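Local structure of ADP-ribose pyrophosphatase MutT (Rickettsia felis, 4KYX) at residues E57-E62 with L69-P74; Y91-L96 with F130-R135. The protein probably hydrolyses nucleotide pyrophosphate bonds, perhaps including that of 8-oxo-dGTP, using magnesium. All blocks are in the same frame, centred on the assembly; numbering follows the deposited sequence.

In the fold
Contact 1 holds the loop 69-74 against the helix 55-67 that bears part of the Nudix box, the family's catalytic signature, whereas contact 2 sets the helix 131-137 against strand 89-99 of the central mixed sheet. Their centres are about 17 Å apart, on opposite sides of the chain's centre. They meet where Pro74 CB, at the end of the loop, packs 3.9 Å from Leu96 CD2 of the strand. Leu96 extends from the strand away from the helix 131-137, while Ser93 and Phe95 face that helix, so the two contacts use opposite faces of one strand, consistent with the helix-sheet-helix layering of the Nudix fold.

Contact 1 of 2, residues E57-E62 with L69-P74; sequences ECAIRE and LIIENP
Two isoleucine torsions set up the meeting of Ile60 and Ile71. In Ile71, chi1 of 52° stands CG1 between the backbone N and the carbonyl carbon, next to Ile60, and the extended chi2 (153°) sends the chain on to the helix backbone, placing Ile71 CD1 4.1 Å from Ala59 C. Ile60 keeps CG1 beside its own backbone N (chi1 -62°), and from there CG1 lies 4.1 Å from Ile71 CG1, the two side chains crossing obliquely. Ile60 CG1 also lies 3.9 Å from Ile71 O. Further out, Ile60 CD1 reaches the proline ring, 4.1 Å from Pro74 CD, with the side chain at about a right angle to that of Pro74. Ala59 CB meets the same proline ring, 4.4 Å from Pro74 CG.

The helix 55-67 carries the arginine-glutamate part of the Nudix box, and residues 69-74 lead from it to strand 75-84. Arg61 and Glu62 belong to that signature but take other directions: Arg61 is salt-bridged to Glu53, and Glu62 lies against Ile17 and Ile19 of strand 14-22. The helix is thus clasped on one flank by its own following loop and on another by the sheet, with Ala59 also resting on Ile19.

A single water supplies the polar link between the segments. It donates to Ile60 O and to Leu69 O and accepts from Ile71 N, each of these three atoms lying 2.9 Å from the water oxygen. Three bonds therefore grip this water, which joins one helix carbonyl to a loop carbonyl and a loop amide. Ile71 and Pro74 also pack on Ala98 of strand 89-99.

Contact 2 of 2, residues Y91-L96 with F130-R135; sequences YVSIFL and FLPLKR
A largely van der Waals helix-on-sheet contact joins strand 89-99, inside the mixed sheet, to the first turn of the helix 131-137, with Pro132 as the residue that meets both Ser93 and Phe95. Polar atoms take part by touching, without hydrogen-bonding across. The segment axes come within 9.9 Å and make an angle of 56°, so the helix runs slantwise over the strand and touches it over a short length. Ser93 and Phe95 point toward the helix from the same side of the strand; Val92 and Ile94, between and beside them, turn to the other side, where Val92 packs on Ile15 of the second subunit.

Ser93 bears on the proline ring with its hydroxyl oxygen, OG being 3.7 Å from Pro132 CB. In Phe95, two residues further along the strand, chi1 of -74° turns the ring off the strand so that its far end arrives at the helix: CZ is 3.9 Å from Pro132 CB, and CE2 is 3.8 Å from Pro132 O. The main chain just beyond also joins in, with Phe95 CZ 3.9 Å from Leu133 N. Pro44 from a loop touches both Phe95 and Leu133, extending the apolar cluster.

Pro132 also lies over the ring of Phe130, the N-cap residue, with Pro132 CD 3.6 Å above its plane and over its centre. Phe130 in turn meets Phe84 ring to ring, and Pro132 itself touches Phe84 and Asp82, so strand 75-84 shares in seating this helix end.

Proline lacks an amide hydrogen, which costs a helix nothing in its first turn, and here it offers a compact hydrocarbon surface instead; shape and van der Waals packing, rather than directional polar bonds, account for how these two segments fit together.

Contact 1 of 2, residues E57-E62 with L69-P74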
ATOM      1  N   GLU A  57     -13.863  -3.309   0.401  1.00 18.30           N
ATOM      2  CA  GLU A  57     -14.773  -3.853  -0.638  1.00 19.33           C
ATOM      3  C   GLU A  57     -14.063  -4.968  -1.432  1.00 18.13           C
ATOM      4  O   GLU A  57     -14.622  -6.012  -1.728  1.00 18.10           O
ATOM      5  CB  GLU A  57     -15.224  -2.767  -1.624  1.00 20.92           C
ATOM      6  CG  GLU A  57     -16.285  -1.857  -1.099  1.00 23.29           C
ATOM      7  CD  GLU A  57     -16.477  -0.559  -1.899  1.00 25.16           C
ATOM      8  OE1 GLU A  57     -15.623  -0.179  -2.761  1.00 24.15           O
ATOM      9  OE2 GLU A  57     -17.525   0.090  -1.626  1.00 28.03           O
ATOM     10  N   CYS A  58     -12.801  -4.691  -1.775  1.00 17.19           N
ATOM     11  CA  CYS A  58     -12.045  -5.603  -2.605  1.00 16.56           C
ATOM     12  C   CYS A  58     -11.854  -6.904  -1.859  1.00 15.79           C
ATOM     13  O   CYS A  58     -12.083  -7.986  -2.407  1.00 15.93           O
ATOM     14  CB  CYS A  58     -10.723  -4.928  -3.004  1.00 16.22           C
ATOM     15  SG  CYS A  58      -9.661  -6.054  -3.954  1.00 16.14           S
ATOM     16  N   ALA A  59     -11.471  -6.799  -0.592  1.00 15.29           N
ATOM     17  CA  ALA A  59     -11.236  -7.954   0.286  1.00 14.89           C
ATOM     18  C   ALA A  59     -12.483  -8.839   0.389  1.00 15.35           C
ATOM     19  O   ALA A  59     -12.434 -10.072   0.089  1.00 15.04           O
ATOM     20  CB  ALA A  59     -10.786  -7.511   1.660  1.00 14.83           C
ATOM     21  N   ILE A  60     -13.605  -8.215   0.728  1.00 15.97           N
ATOM     22  CA  ILE A  60     -14.870  -8.935   0.767  1.00 16.75           C
ATOM     23  C   ILE A  60     -15.236  -9.648  -0.577  1.00 17.24           C
ATOM     24  O   ILE A  60     -15.568 -10.836  -0.589  1.00 17.11           O
ATOM     25  CB  ILE A  60     -16.028  -8.051   1.288  1.00 17.46           C
ATOM     26  CG1 ILE A  60     -15.748  -7.611   2.733  1.00 17.50           C
ATOM     27  CG2 ILE A  60     -17.347  -8.807   1.224  1.00 18.22           C
ATOM     28  CD1 ILE A  60     -16.646  -6.482   3.204  1.00 18.33           C
ATOM     29  N   ARG A  61     -15.174  -8.935  -1.682  1.00 17.71           N
ATOM     30  CA  ARG A  61     -15.442  -9.449  -3.018  1.00 18.72           C
ATOM     31  C   ARG A  61     -14.515 -10.636  -3.371  1.00 18.53           C
ATOM     32  O   ARG A  61     -14.996 -11.748  -3.763  1.00 19.09           O
ATOM     33  CB  ARG A  61     -15.241  -8.346  -4.054  1.00 19.51           C
ATOM     34  CG  ARG A  61     -15.421  -8.847  -5.458  1.00 20.67           C
ATOM     35  CD  ARG A  61     -15.347  -7.740  -6.460  1.00 21.92           C
ATOM     36  NE  ARG A  61     -14.039  -7.099  -6.504  1.00 21.60           N
ATOM     37  CZ  ARG A  61     -12.922  -7.634  -6.977  1.00 21.81           C
ATOM     38  NH1 ARG A  61     -12.887  -8.880  -7.445  1.00 22.96           N
ATOM     39  NH2 ARG A  61     -11.804  -6.915  -6.978  1.00 21.30           N
ATOM     40  N   GLU A  62     -13.223 -10.430  -3.195  1.00 18.31           N
ATOM     41  CA  GLU A  62     -12.222 -11.445  -3.586  1.00 18.91           C
ATOM     42  C   GLU A  62     -12.402 -12.734  -2.807  1.00 17.71           C
ATOM     43  O   GLU A  62     -12.400 -13.847  -3.396  1.00 17.65           O
ATOM     44  CB  GLU A  62     -10.836 -10.871  -3.425  1.00 20.06           C
ATOM     45  CG  GLU A  62     -10.577  -9.873  -4.539  1.00 22.56           C
ATOM     46  CD  GLU A  62      -9.177  -9.360  -4.588  1.00 25.58           C
ATOM     47  OE1 GLU A  62      -8.404  -9.422  -3.574  1.00 27.56           O
ATOM     48  OE2 GLU A  62      -8.881  -8.757  -5.650  1.00 29.73           O
ATOM     49  N   LEU A  69     -16.780 -17.809   0.842  1.00 19.35           N
ATOM     50  CA  LEU A  69     -16.870 -17.406   2.219  1.00 19.19           C
ATOM     51  C   LEU A  69     -17.234 -15.933   2.295  1.00 19.26           C
ATOM     52  O   LEU A  69     -16.822 -15.131   1.456  1.00 18.66           O
ATOM     53  CB  LEU A  69     -15.552 -17.608   2.958  1.00 18.33           C
ATOM     54  CG  LEU A  69     -15.078 -19.045   3.080  1.00 18.24           C
ATOM     55  CD1 LEU A  69     -13.675 -19.207   3.634  1.00 17.63           C
ATOM     56  CD2 LEU A  69     -16.099 -19.807   3.911  1.00 19.16           C
ATOM     57  N   ILE A  70     -18.013 -15.615   3.319  1.00 20.02           N
ATOM     58  CA  ILE A  70     -18.452 -14.256   3.588  1.00 20.56           C
ATOM     59  C   ILE A  70     -17.664 -13.777   4.781  1.00 20.70           C
ATOM     60  O   ILE A  70     -17.777 -14.343   5.889  1.00 21.09           O
ATOM     61  CB  ILE A  70     -19.995 -14.223   3.891  1.00 21.90           C
ATOM     62  CG1 ILE A  70     -20.765 -14.552   2.633  1.00 22.15           C
ATOM     63  CG2 ILE A  70     -20.345 -12.862   4.426  1.00 22.52           C
ATOM     64  CD1 ILE A  70     -22.287 -14.681   2.842  1.00 23.61           C
ATOM     65  N   ILE A  71     -16.860 -12.726   4.572  1.00 20.58           N
ATOM     66  CA  ILE A  71     -16.143 -12.127   5.683  1.00 21.13           C
ATOM     67  C   ILE A  71     -16.758 -10.830   6.015  1.00 22.34           C
ATOM     68  O   ILE A  71     -17.415 -10.200   5.145  1.00 23.09           O
ATOM     69  CB  ILE A  71     -14.624 -11.922   5.426  1.00 19.75           C
ATOM     70  CG1 ILE A  71     -14.398 -11.180   4.123  1.00 19.30           C
ATOM     71  CG2 ILE A  71     -13.882 -13.265   5.452  1.00 19.69           C
ATOM     72  CD1 ILE A  71     -13.113 -10.404   4.123  1.00 18.59           C
ATOM     73  N   GLU A  72     -16.581 -10.431   7.277  1.00 24.19           N
ATOM     74  CA  GLU A  72     -17.058  -9.146   7.734  1.00 25.83           C
ATOM     75  C   GLU A  72     -15.918  -8.283   8.299  1.00 25.32           C
ATOM     76  O   GLU A  72     -14.940  -8.819   8.827  1.00 24.59           O
ATOM     77  CB  GLU A  72     -18.179  -9.305   8.780  1.00 28.99           C
ATOM     78  CG  GLU A  72     -17.724  -9.962  10.072  1.00 30.77           C
ATOM     79  CD  GLU A  72     -18.772 -10.010  11.188  1.00 34.24           C
ATOM     80  OE1 GLU A  72     -20.032  -9.774  10.964  1.00 34.98           O
ATOM     81  OE2 GLU A  72     -18.309 -10.344  12.317  1.00 34.68           O
ATOM     82  N   ASN A  73     -16.091  -6.970   8.172  1.00 24.93           N
ATOM     83  CA  ASN A  73     -15.261  -5.926   8.810  1.00 25.57           C
ATOM     84  C   ASN A  73     -13.761  -6.212   8.741  1.00 23.52           C
ATOM     85  O   ASN A  73     -13.088  -6.313   9.773  1.00 23.09           O
ATOM     86  CB  ASN A  73     -15.689  -5.734  10.253  1.00 27.88           C
ATOM     87  CG  ASN A  73     -17.113  -5.237  10.361  1.00 30.41           C
ATOM     88  OD1 ASN A  73     -17.895  -5.770  11.115  1.00 33.92           O
ATOM     89  ND2 ASN A  73     -17.447  -4.230   9.581  1.00 32.42           N
ATOM     90  N   PRO A  74     -13.258  -6.358   7.514  1.00 21.79           N
ATOM     91  CA  PRO A  74     -11.831  -6.668   7.375  1.00 20.66           C
ATOM     92  C   PRO A  74     -11.011  -5.522   7.937  1.00 21.05           C
ATOM     93  O   PRO A  74     -11.379  -4.322   7.753  1.00 20.80           O
ATOM     94  CB  PRO A  74     -11.641  -6.811   5.874  1.00 19.67           C
ATOM     95  CG  PRO A  74     -12.791  -6.122   5.262  1.00 20.23           C
ATOM     96  CD  PRO A  74     -13.918  -6.198   6.211  1.00 21.20           C
TER
HETATM   97  O   HOH W   1     -16.529 -12.269   1.681  1.00 16.84           O

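Contact 2 of 2, residues Y91-L96 with F130-R135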
ATOM      1  N   TYR A  91       4.603  -5.617  -7.130  1.00 21.06           N
ATOM      2  CA  TYR A  91       3.349  -5.488  -6.423  1.00 21.40           C
ATOM      3  C   TYR A  91       3.513  -4.863  -5.081  1.00 20.30           C
ATOM      4  O   TYR A  91       4.410  -5.212  -4.320  1.00 20.27           O
ATOM      5  CB  TYR A  91       2.736  -6.864  -6.175  1.00 23.42           C
ATOM      6  CG  TYR A  91       2.051  -7.358  -7.361  1.00 26.65           C
ATOM      7  CD1 TYR A  91       0.745  -7.005  -7.608  1.00 28.19           C
ATOM      8  CD2 TYR A  91       2.705  -8.201  -8.271  1.00 31.21           C
ATOM      9  CE1 TYR A  91       0.083  -7.478  -8.728  1.00 31.85           C
ATOM     10  CE2 TYR A  91       2.052  -8.665  -9.409  1.00 32.87           C
ATOM     11  CZ  TYR A  91       0.746  -8.291  -9.629  1.00 33.51           C
ATOM     12  OH  TYR A  91       0.068  -8.751 -10.730  1.00 37.74           O
ATOM     13  N   VAL A  92       2.632  -3.925  -4.784  1.00 19.27           N
ATOM     14  CA  VAL A  92       2.452  -3.478  -3.434  1.00 18.54           C
ATOM     15  C   VAL A  92       1.250  -4.245  -2.924  1.00 17.92           C
ATOM     16  O   VAL A  92       0.142  -4.113  -3.468  1.00 18.12           O
ATOM     17  CB  VAL A  92       2.282  -1.948  -3.372  1.00 18.54           C
ATOM     18  CG1 VAL A  92       1.830  -1.493  -2.004  1.00 18.35           C
ATOM     19  CG2 VAL A  92       3.610  -1.262  -3.737  1.00 19.02           C
ATOM     20  N   SER A  93       1.451  -5.096  -1.914  1.00 17.60           N
ATOM     21  CA  SER A  93       0.344  -5.862  -1.356  1.00 17.24           C
ATOM     22  C   SER A  93      -0.200  -5.196  -0.097  1.00 16.79           C
ATOM     23  O   SER A  93       0.552  -4.829   0.801  1.00 17.31           O
ATOM     24  CB  SER A  93       0.764  -7.271  -1.011  1.00 17.39           C
ATOM     25  OG  SER A  93       1.195  -7.974  -2.187  1.00 18.41           O
ATOM     26  N   ILE A  94      -1.505  -5.100  -0.012  1.00 16.37           N
ATOM     27  CA  ILE A  94      -2.190  -4.647   1.176  1.00 16.33           C
ATOM     28  C   ILE A  94      -2.848  -5.840   1.800  1.00 15.85           C
ATOM     29  O   ILE A  94      -3.656  -6.512   1.153  1.00 15.21           O
ATOM     30  CB  ILE A  94      -3.300  -3.666   0.802  1.00 17.16           C
ATOM     31  CG1 ILE A  94      -2.719  -2.547  -0.049  1.00 18.22           C
ATOM     32  CG2 ILE A  94      -4.024  -3.169   2.044  1.00 17.39           C
ATOM     33  CD1 ILE A  94      -1.749  -1.681   0.635  1.00 19.28           C
ATOM     34  N   PHE A  95      -2.478  -6.138   3.036  1.00 15.76           N
ATOM     35  CA  PHE A  95      -3.097  -7.255   3.741  1.00 15.76           C
ATOM     36  C   PHE A  95      -4.129  -6.793   4.716  1.00 15.93           C
ATOM     37  O   PHE A  95      -3.923  -5.815   5.448  1.00 15.61           O
ATOM     38  CB  PHE A  95      -2.070  -8.065   4.500  1.00 16.10           C
ATOM     39  CG  PHE A  95      -1.222  -8.910   3.605  1.00 16.18           C
ATOM     40  CD1 PHE A  95      -1.648 -10.141   3.200  1.00 16.48           C
ATOM     41  CD2 PHE A  95       0.028  -8.436   3.154  1.00 16.86           C
ATOM     42  CE1 PHE A  95      -0.848 -10.952   2.366  1.00 16.65           C
ATOM     43  CE2 PHE A  95       0.811  -9.247   2.327  1.00 16.79           C
ATOM     44  CZ  PHE A  95       0.357 -10.495   1.937  1.00 16.82           C
ATOM     45  N   LEU A  96      -5.216  -7.575   4.756  1.00 16.03           N
ATOM     46  CA  LEU A  96      -6.258  -7.390   5.714  1.00 16.67           C
ATOM     47  C   LEU A  96      -6.625  -8.705   6.377  1.00 17.08           C
ATOM     48  O   LEU A  96      -6.277  -9.737   5.875  1.00 16.54           O
ATOM     49  CB  LEU A  96      -7.494  -6.794   5.078  1.00 17.01           C
ATOM     50  CG  LEU A  96      -7.336  -5.453   4.418  1.00 17.27           C
ATOM     51  CD1 LEU A  96      -7.038  -5.623   2.935  1.00 16.90           C
ATOM     52  CD2 LEU A  96      -8.605  -4.690   4.647  1.00 18.48           C
ATOM     53  N   PHE A 130       3.865 -17.934  -0.496  1.00 21.28           N
ATOM     54  CA  PHE A 130       3.920 -16.867  -1.503  1.00 21.72           C
ATOM     55  C   PHE A 130       4.722 -15.697  -0.877  1.00 20.75           C
ATOM     56  O   PHE A 130       4.545 -15.409   0.292  1.00 19.77           O
ATOM     57  CB  PHE A 130       2.461 -16.443  -1.788  1.00 23.15           C
ATOM     58  CG  PHE A 130       2.283 -15.400  -2.842  1.00 24.46           C
ATOM     59  CD1 PHE A 130       2.930 -15.488  -4.059  1.00 27.58           C
ATOM     60  CD2 PHE A 130       1.375 -14.382  -2.650  1.00 25.67           C
ATOM     61  CE1 PHE A 130       2.743 -14.505  -5.043  1.00 28.53           C
ATOM     62  CE2 PHE A 130       1.185 -13.409  -3.618  1.00 26.82           C
ATOM     63  CZ  PHE A 130       1.864 -13.491  -4.824  1.00 27.91           C
ATOM     64  N   LEU A 131       5.595 -15.049  -1.661  1.00 20.46           N
ATOM     65  CA  LEU A 131       6.574 -14.094  -1.121  1.00 20.35           C
ATOM     66  C   LEU A 131       5.950 -13.012  -0.204  1.00 19.21           C
ATOM     67  O   LEU A 131       6.392 -12.779   0.899  1.00 18.76           O
ATOM     68  CB  LEU A 131       7.370 -13.456  -2.253  1.00 21.29           C
ATOM     69  CG  LEU A 131       8.331 -12.357  -1.848  1.00 22.45           C
ATOM     70  CD1 LEU A 131       9.384 -12.922  -0.889  1.00 23.31           C
ATOM     71  CD2 LEU A 131       8.989 -11.828  -3.119  1.00 23.39           C
ATOM     72  N   PRO A 132       4.887 -12.384  -0.663  1.00 18.71           N
ATOM     73  CA  PRO A 132       4.360 -11.321   0.201  1.00 18.24           C
ATOM     74  C   PRO A 132       3.891 -11.819   1.554  1.00 17.84           C
ATOM     75  O   PRO A 132       4.078 -11.145   2.552  1.00 17.36           O
ATOM     76  CB  PRO A 132       3.269 -10.679  -0.651  1.00 18.09           C
ATOM     77  CG  PRO A 132       3.518 -11.131  -2.057  1.00 18.22           C
ATOM     78  CD  PRO A 132       4.375 -12.347  -2.038  1.00 18.70           C
ATOM     79  N   LEU A 133       3.290 -13.018   1.591  1.00 18.23           N
ATOM     80  CA  LEU A 133       2.834 -13.628   2.823  1.00 18.69           C
ATOM     81  C   LEU A 133       4.045 -14.017   3.679  1.00 19.28           C
ATOM     82  O   LEU A 133       4.028 -13.805   4.879  1.00 19.55           O
ATOM     83  CB  LEU A 133       1.988 -14.891   2.513  1.00 18.90           C
ATOM     84  CG  LEU A 133       1.505 -15.706   3.711  1.00 19.48           C
ATOM     85  CD1 LEU A 133       0.734 -14.834   4.684  1.00 19.60           C
ATOM     86  CD2 LEU A 133       0.622 -16.855   3.272  1.00 19.13           C
ATOM     87  N   LYS A 134       5.065 -14.611   3.062  1.00 20.21           N
ATOM     88  CA  LYS A 134       6.313 -14.921   3.749  1.00 21.71           C
ATOM     89  C   LYS A 134       6.857 -13.672   4.447  1.00 22.23           C
ATOM     90  O   LYS A 134       7.236 -13.736   5.616  1.00 22.59           O
ATOM     91  CB  LYS A 134       7.358 -15.497   2.767  1.00 22.82           C
ATOM     92  CG  LYS A 134       8.643 -16.058   3.401  1.00 24.39           C
ATOM     93  CD  LYS A 134       8.350 -17.335   4.200  1.00 25.39           C
ATOM     94  CE  LYS A 134       9.564 -18.181   4.583  1.00 26.92           C
ATOM     95  NZ  LYS A 134       9.050 -19.377   5.296  1.00 27.16           N
ATOM     96  N   ARG A 135       6.873 -12.558   3.725  1.00 22.26           N
ATOM     97  CA  ARG A 135       7.338 -11.296   4.281  1.00 23.44           C
ATOM     98  C   ARG A 135       6.513 -10.851   5.463  1.00 22.51           C
ATOM     99  O   ARG A 135       7.045 -10.377   6.490  1.00 23.09           O
ATOM    100  CB  ARG A 135       7.398 -10.194   3.199  1.00 24.72           C
ATOM    101  CG  ARG A 135       8.550 -10.446   2.242  1.00 27.32           C
ATOM    102  CD  ARG A 135       8.908  -9.284   1.365  1.00 30.68           C
ATOM    103  NE  ARG A 135      10.344  -9.182   1.422  1.00 34.87           N
ATOM    104  CZ  ARG A 135      11.070  -8.170   1.881  1.00 37.41           C
ATOM    105  NH1 ARG A 135      12.388  -8.319   1.921  1.00 37.15           N
ATOM    106  NH2 ARG A 135      10.521  -6.999   2.253  1.00 41.89           N
TER